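Local coordinates for protein beta-lactamase Rm3 (Uncultured bacterium, PDB 5IQK) that hydrolyses the beta-lactam ring of antibiotics as a zinc-dependent metallo-beta-lactamase of subclass B3, at residues D179-V184 with A255-L260; D217-A222 with R251-A256. All blocks are in the same frame, centred on the assembly; numbering follows the deposited sequence.

Contact 1: D179-V184 with A255-L260; sequences DSINAV and AAARTL
Ile181 meets Ala257 by way of a first torsion of 50°, which sets CG1 between the backbone N and the carbonyl carbon; the extended second torsion carries CD1 on to the helix, where it lies 3.5 Å from Ala257 CB, tighter than usual for two carbons. Leu260 reaches Asn182 and Ala183 in the other direction: chi1 of -178° points its CG at the loop, and the second torsion then splits the methyls. CD1 lies against Asn182 CB at 3.8 Å, while CD2 rests mainly on the backbone of Ala183, 3.3 Å from Ala183 N, with the small CB beside it. The small residues suit the close approach: Ala257 CA is 5.7 Å from Asn182 CA, and Ala257 presents a single methyl to the isoleucine. Ala183, the centre of an inverse gamma turn, has a methyl too small to hold the leucine off the turn.

No direct hydrogen bond crosses, but one water joins the two backbones. It donates to Ile181 O and Ala257 O and accepts from Ala183 N, all at 2.8 to 3.0 Å, so loop peptide groups and a helix carbonyl share a single polar bridge within an otherwise apolar contact.

Asn182 O also accepts a hydrogen bond from ND1 of the zinc ligand His155, which ties this loop to the metal site as a second-shell element. The loop follows strand 171-178 and lies on helix 249-269, while Phe208 of helix 200-212 touches both Ile181 and Ala257, and Leu211 of that helix packs on Ile181.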
loop_
_atom_site.group_PDB
_atom_site.type_symbol
_atom_site.label_atom_id
_atom_site.label_comp_id
_atom_site.label_asym_id
_atom_site.label_seq_id
_atom_site.Cartn_x
_atom_site.Cartn_y
_atom_site.Cartn_z
ATOM N N ASP A 179 0.573 -3.917 -3.179
ATOM C CA ASP A 179 0.316 -2.671 -3.861
ATOM C C ASP A 179 -0.834 -2.832 -4.849
ATOM O O ASP A 179 -1.174 -3.945 -5.260
ATOM C CB ASP A 179 1.568 -2.181 -4.594
ATOM C CG ASP A 179 1.439 -0.734 -5.034
ATOM O OD1 ASP A 179 0.572 -0.014 -4.462
ATOM O OD2 ASP A 179 2.175 -0.326 -5.944
ATOM N N SER A 180 -1.425 -1.708 -5.226
ATOM C CA SER A 180 -2.361 -1.674 -6.355
ATOM C C SER A 180 -1.717 -2.271 -7.588
ATOM O O SER A 180 -0.576 -1.946 -7.896
ATOM C CB SER A 180 -2.779 -0.235 -6.661
ATOM O OG SER A 180 -3.391 0.364 -5.538
ATOM N N ILE A 181 -2.450 -3.137 -8.286
ATOM C CA ILE A 181 -2.018 -3.682 -9.571
ATOM C C ILE A 181 -3.152 -3.577 -10.591
ATOM O O ILE A 181 -3.208 -4.341 -11.561
ATOM C CB ILE A 181 -1.566 -5.149 -9.444
ATOM C CG1 ILE A 181 -2.615 -5.964 -8.694
ATOM C CG2 ILE A 181 -0.229 -5.226 -8.720
ATOM C CD1 ILE A 181 -2.345 -7.450 -8.692
ATOM N N ASN A 182 -4.054 -2.623 -10.364
ATOM C CA ASN A 182 -5.165 -2.432 -11.277
ATOM C C ASN A 182 -4.787 -1.486 -12.418
ATOM O O ASN A 182 -4.235 -0.400 -12.199
ATOM C CB ASN A 182 -6.417 -1.938 -10.523
ATOM C CG ASN A 182 -6.201 -0.628 -9.747
ATOM O OD1 ASN A 182 -5.118 -0.347 -9.226
ATOM N ND2 ASN A 182 -7.266 0.164 -9.649
ATOM N N ALA A 183 -5.075 -1.928 -13.640
ATOM C CA ALA A 183 -4.789 -1.150 -14.843
ATOM C C ALA A 183 -5.838 -0.054 -15.050
ATOM O O ALA A 183 -6.758 -0.187 -15.880
ATOM C CB ALA A 183 -4.717 -2.066 -16.070
ATOM N N VAL A 184 -5.705 1.010 -14.266
ATOM C CA VAL A 184 -6.533 2.197 -14.403
ATOM C C VAL A 184 -5.598 3.381 -14.639
ATOM O O VAL A 184 -4.414 3.329 -14.284
ATOM C CB VAL A 184 -7.397 2.450 -13.156
ATOM C CG1 VAL A 184 -8.255 1.240 -12.864
ATOM C CG2 VAL A 184 -6.492 2.736 -11.958
ATOM N N ALA A 255 -5.739 -12.890 -9.695
ATOM C CA ALA A 255 -6.740 -13.345 -10.650
ATOM C C ALA A 255 -7.699 -12.214 -11.034
ATOM O O ALA A 255 -8.004 -12.032 -12.214
ATOM C CB ALA A 255 -7.512 -14.527 -10.087
ATOM N N ALA A 256 -8.133 -11.437 -10.040
ATOM C CA ALA A 256 -9.044 -10.315 -10.272
ATOM C C ALA A 256 -8.393 -9.210 -11.104
ATOM O O ALA A 256 -9.035 -8.601 -11.971
ATOM C CB ALA A 256 -9.542 -9.755 -8.946
ATOM N N ALA A 257 -7.119 -8.961 -10.836
ATOM C CA ALA A 257 -6.367 -7.946 -11.556
ATOM C C ALA A 257 -6.116 -8.376 -12.998
ATOM O O ALA A 257 -6.102 -7.537 -13.906
ATOM C CB ALA A 257 -5.058 -7.663 -10.854
ATOM N N ARG A 258 -5.943 -9.680 -13.214
ATOM C CA ARG A 258 -5.765 -10.204 -14.571
ATOM C C ARG A 258 -7.021 -9.987 -15.391
ATOM O O ARG A 258 -6.963 -9.622 -16.573
ATOM C CB ARG A 258 -5.440 -11.691 -14.559
ATOM C CG ARG A 258 -4.006 -12.004 -14.242
ATOM C CD ARG A 258 -3.699 -13.465 -14.514
ATOM N NE ARG A 258 -2.263 -13.683 -14.461
ATOM C CZ ARG A 258 -1.650 -14.453 -13.573
ATOM N NH1 ARG A 258 -0.329 -14.570 -13.614
ATOM N NH2 ARG A 258 -2.354 -15.130 -12.673
ATOM N N THR A 259 -8.156 -10.258 -14.753
ATOM C CA THR A 259 -9.460 -10.079 -15.369
ATOM C C THR A 259 -9.665 -8.630 -15.773
ATOM O O THR A 259 -10.112 -8.345 -16.894
ATOM C CB THR A 259 -10.575 -10.518 -14.410
ATOM O OG1 THR A 259 -10.442 -11.922 -14.165
ATOM C CG2 THR A 259 -11.935 -10.256 -15.004
ATOM N N LEU A 260 -9.337 -7.721 -14.859
ATOM C CA LEU A 260 -9.428 -6.293 -15.136
ATOM C C LEU A 260 -8.516 -5.932 -16.315
ATOM O O LEU A 260 -8.931 -5.220 -17.235
ATOM C CB LEU A 260 -9.071 -5.481 -13.883
ATOM C CG LEU A 260 -9.121 -3.948 -13.888
ATOM C CD1 LEU A 260 -9.289 -3.412 -12.483
ATOM C CD2 LEU A 260 -7.902 -3.313 -14.526
HETATM O O HOH W 1 -4.857 -4.887 -13.724
#

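Contact 2: D217-A222 with R251-A256; sequences DVLISA and RAYVAA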
loop_
_atom_site.group_PDB
_atom_site.type_symbol
_atom_site.label_atom_id
_atom_site.label_comp_id
_atom_site.label_asym_id
_atom_site.label_seq_id
_atom_site.Cartn_x
_atom_site.Cartn_y
_atom_site.Cartn_z
ATOM N N ASP A 217 -0.518 -15.574 4.105
ATOM C CA ASP A 217 -1.562 -15.903 5.079
ATOM C C ASP A 217 -2.544 -14.762 5.348
ATOM O O ASP A 217 -3.754 -14.988 5.412
ATOM C CB ASP A 217 -0.935 -16.351 6.397
ATOM C CG ASP A 217 -0.174 -17.641 6.256
ATOM O OD1 ASP A 217 -0.706 -18.559 5.594
ATOM O OD2 ASP A 217 0.952 -17.732 6.793
ATOM N N VAL A 218 -2.027 -13.555 5.562
ATOM C CA VAL A 218 -2.885 -12.389 5.758
ATOM C C VAL A 218 -2.563 -11.276 4.759
ATOM O O VAL A 218 -1.464 -10.705 4.753
ATOM C CB VAL A 218 -2.786 -11.822 7.200
ATOM C CG1 VAL A 218 -3.701 -10.606 7.353
ATOM C CG2 VAL A 218 -3.139 -12.892 8.242
ATOM N N LEU A 219 -3.547 -10.969 3.924
ATOM C CA LEU A 219 -3.399 -9.949 2.896
ATOM C C LEU A 219 -4.081 -8.640 3.274
ATOM O O LEU A 219 -5.247 -8.620 3.673
ATOM C CB LEU A 219 -3.960 -10.458 1.565
ATOM C CG LEU A 219 -4.032 -9.439 0.420
ATOM C CD1 LEU A 219 -2.612 -9.013 0.041
ATOM C CD2 LEU A 219 -4.775 -9.997 -0.794
ATOM N N ILE A 220 -3.336 -7.545 3.132
ATOM C CA ILE A 220 -3.916 -6.211 3.117
ATOM C C ILE A 220 -3.555 -5.544 1.781
ATOM O O ILE A 220 -2.374 -5.402 1.450
ATOM C CB ILE A 220 -3.421 -5.331 4.274
ATOM C CG1 ILE A 220 -3.641 -6.018 5.628
ATOM C CG2 ILE A 220 -4.125 -3.978 4.239
ATOM C CD1 ILE A 220 -2.422 -6.783 6.120
ATOM N N SER A 221 -4.559 -5.157 1.007
ATOM C CA SER A 221 -4.301 -4.441 -0.252
ATOM C C SER A 221 -4.317 -2.927 -0.032
ATOM O O SER A 221 -5.055 -2.426 0.817
ATOM C CB SER A 221 -5.335 -4.825 -1.317
ATOM O OG SER A 221 -6.641 -4.728 -0.778
ATOM N N ALA A 222 -3.519 -2.208 -0.820
ATOM C CA ALA A 222 -3.377 -0.759 -0.688
ATOM C C ALA A 222 -4.741 -0.065 -0.693
ATOM O O ALA A 222 -4.968 0.874 0.072
ATOM C CB ALA A 222 -2.483 -0.214 -1.807
ATOM N N ARG A 251 -3.420 -15.077 -4.527
ATOM C CA ARG A 251 -3.789 -15.681 -5.811
ATOM C C ARG A 251 -5.100 -15.123 -6.354
ATOM O O ARG A 251 -5.231 -14.891 -7.558
ATOM C CB ARG A 251 -3.906 -17.205 -5.703
ATOM C CG ARG A 251 -2.616 -17.949 -5.441
ATOM C CD ARG A 251 -2.847 -19.447 -5.633
ATOM N NE ARG A 251 -2.972 -19.788 -7.050
ATOM C CZ ARG A 251 -3.681 -20.812 -7.521
ATOM N NH1 ARG A 251 -4.332 -21.615 -6.687
ATOM N NH2 ARG A 251 -3.742 -21.033 -8.829
ATOM N N ALA A 252 -6.068 -14.907 -5.472
ATOM C CA ALA A 252 -7.356 -14.361 -5.888
ATOM C C ALA A 252 -7.224 -12.894 -6.287
ATOM O O ALA A 252 -7.896 -12.428 -7.199
ATOM C CB ALA A 252 -8.382 -14.517 -4.777
ATOM N N TYR A 253 -6.360 -12.178 -5.578
ATOM C CA TYR A 253 -6.074 -10.775 -5.847
ATOM C C TYR A 253 -5.488 -10.613 -7.247
ATOM O O TYR A 253 -5.892 -9.727 -8.019
ATOM C CB TYR A 253 -5.106 -10.255 -4.790
ATOM C CG TYR A 253 -4.737 -8.786 -4.847
ATOM C CD1 TYR A 253 -5.655 -7.807 -4.504
ATOM C CD2 TYR A 253 -3.448 -8.388 -5.193
ATOM C CE1 TYR A 253 -5.304 -6.458 -4.517
ATOM C CE2 TYR A 253 -3.085 -7.047 -5.208
ATOM C CZ TYR A 253 -4.020 -6.088 -4.877
ATOM O OH TYR A 253 -3.662 -4.758 -4.884
ATOM N N VAL A 254 -4.543 -11.484 -7.580
ATOM C CA VAL A 254 -3.936 -11.451 -8.913
ATOM C C VAL A 254 -4.944 -11.863 -9.984
ATOM O O VAL A 254 -5.008 -11.254 -11.059
ATOM C CB VAL A 254 -2.704 -12.366 -8.995
ATOM C CG1 VAL A 254 -2.194 -12.466 -10.444
ATOM C CG2 VAL A 254 -1.611 -11.851 -8.062
ATOM N N ALA A 255 -5.739 -12.890 -9.695
ATOM C CA ALA A 255 -6.740 -13.345 -10.650
ATOM C C ALA A 255 -7.699 -12.214 -11.034
ATOM O O ALA A 255 -8.004 -12.032 -12.214
ATOM C CB ALA A 255 -7.512 -14.527 -10.087
ATOM N N ALA A 256 -8.133 -11.437 -10.040
ATOM C CA ALA A 256 -9.044 -10.315 -10.272
ATOM C C ALA A 256 -8.393 -9.210 -11.104
ATOM O O ALA A 256 -9.035 -8.601 -11.971
ATOM C CB ALA A 256 -9.542 -9.755 -8.946
#
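Helix 249-269 packs against strand 218-221, an outermost strand of the five-stranded sheet in this metallo-beta-lactamase fold, and Tyr253 is the helix residue that spans the gap. The nearest CA atoms, those of Ser221 and Tyr253, are 8.6 Å apart, a distance suited to a long aromatic side chain facing short or branched ones. Tyr253 CG stands anti to the backbone N (chi1 -177°), which sends the ring out from the helix toward the strand. Leu219 and Tyr253 cross at about a right angle, and Leu219 CD2 comes to 4.0 Å from Tyr253 CB, close to the root of the aromatic side chain. Further out along the ring, Ser221 CB lies 3.6 Å from Tyr253 CE1 and 3.9 Å from Tyr253 OH, approaching the ring obliquely. Serine fits here because its small CB can come close to the tyrosine while its hydroxyl is engaged elsewhere, with His223 O and Ser227 OG. Ala178 of the adjacent strand 171-178 touches both Leu219 and Tyr253.

Across the two segments the contact is therefore made by carbon packing, without a hydrogen bond. The polar ends of Ser221 and Tyr253 find partners beyond them, Tyr253 OH bonding to Asp179 O, so buried hydroxyls are satisfied without interrupting the apolar seam. Since His223 is a zinc ligand, the bond from Ser221 OG to its carbonyl connects the end of this strand with the backbone of that ligand.

Contact 2 is wholly buried, whereas contact 1 is buried at Ile181, Ala183 and Ala257 but reaches the margin at Asn182 and Leu260. Both use successive turns of helix 249-269, with Ala255 and Ala256 common to their segments and centres 10 Å apart. Contact 1 sets the helix against an irregular loop, where a bridging water serves loop peptide groups outside any strand pairing; contact 2 sets it against a regular strand and relies on carbon packing. Tyr253, whose hydroxyl bonds to the Asp179 carbonyl, joins them, its CE2 packing on Ile181 CD1 at 3.6 Å. Each leads to zinc ligands differently, contact 1 through His155 and His77, contact 2 through the backbone of His223.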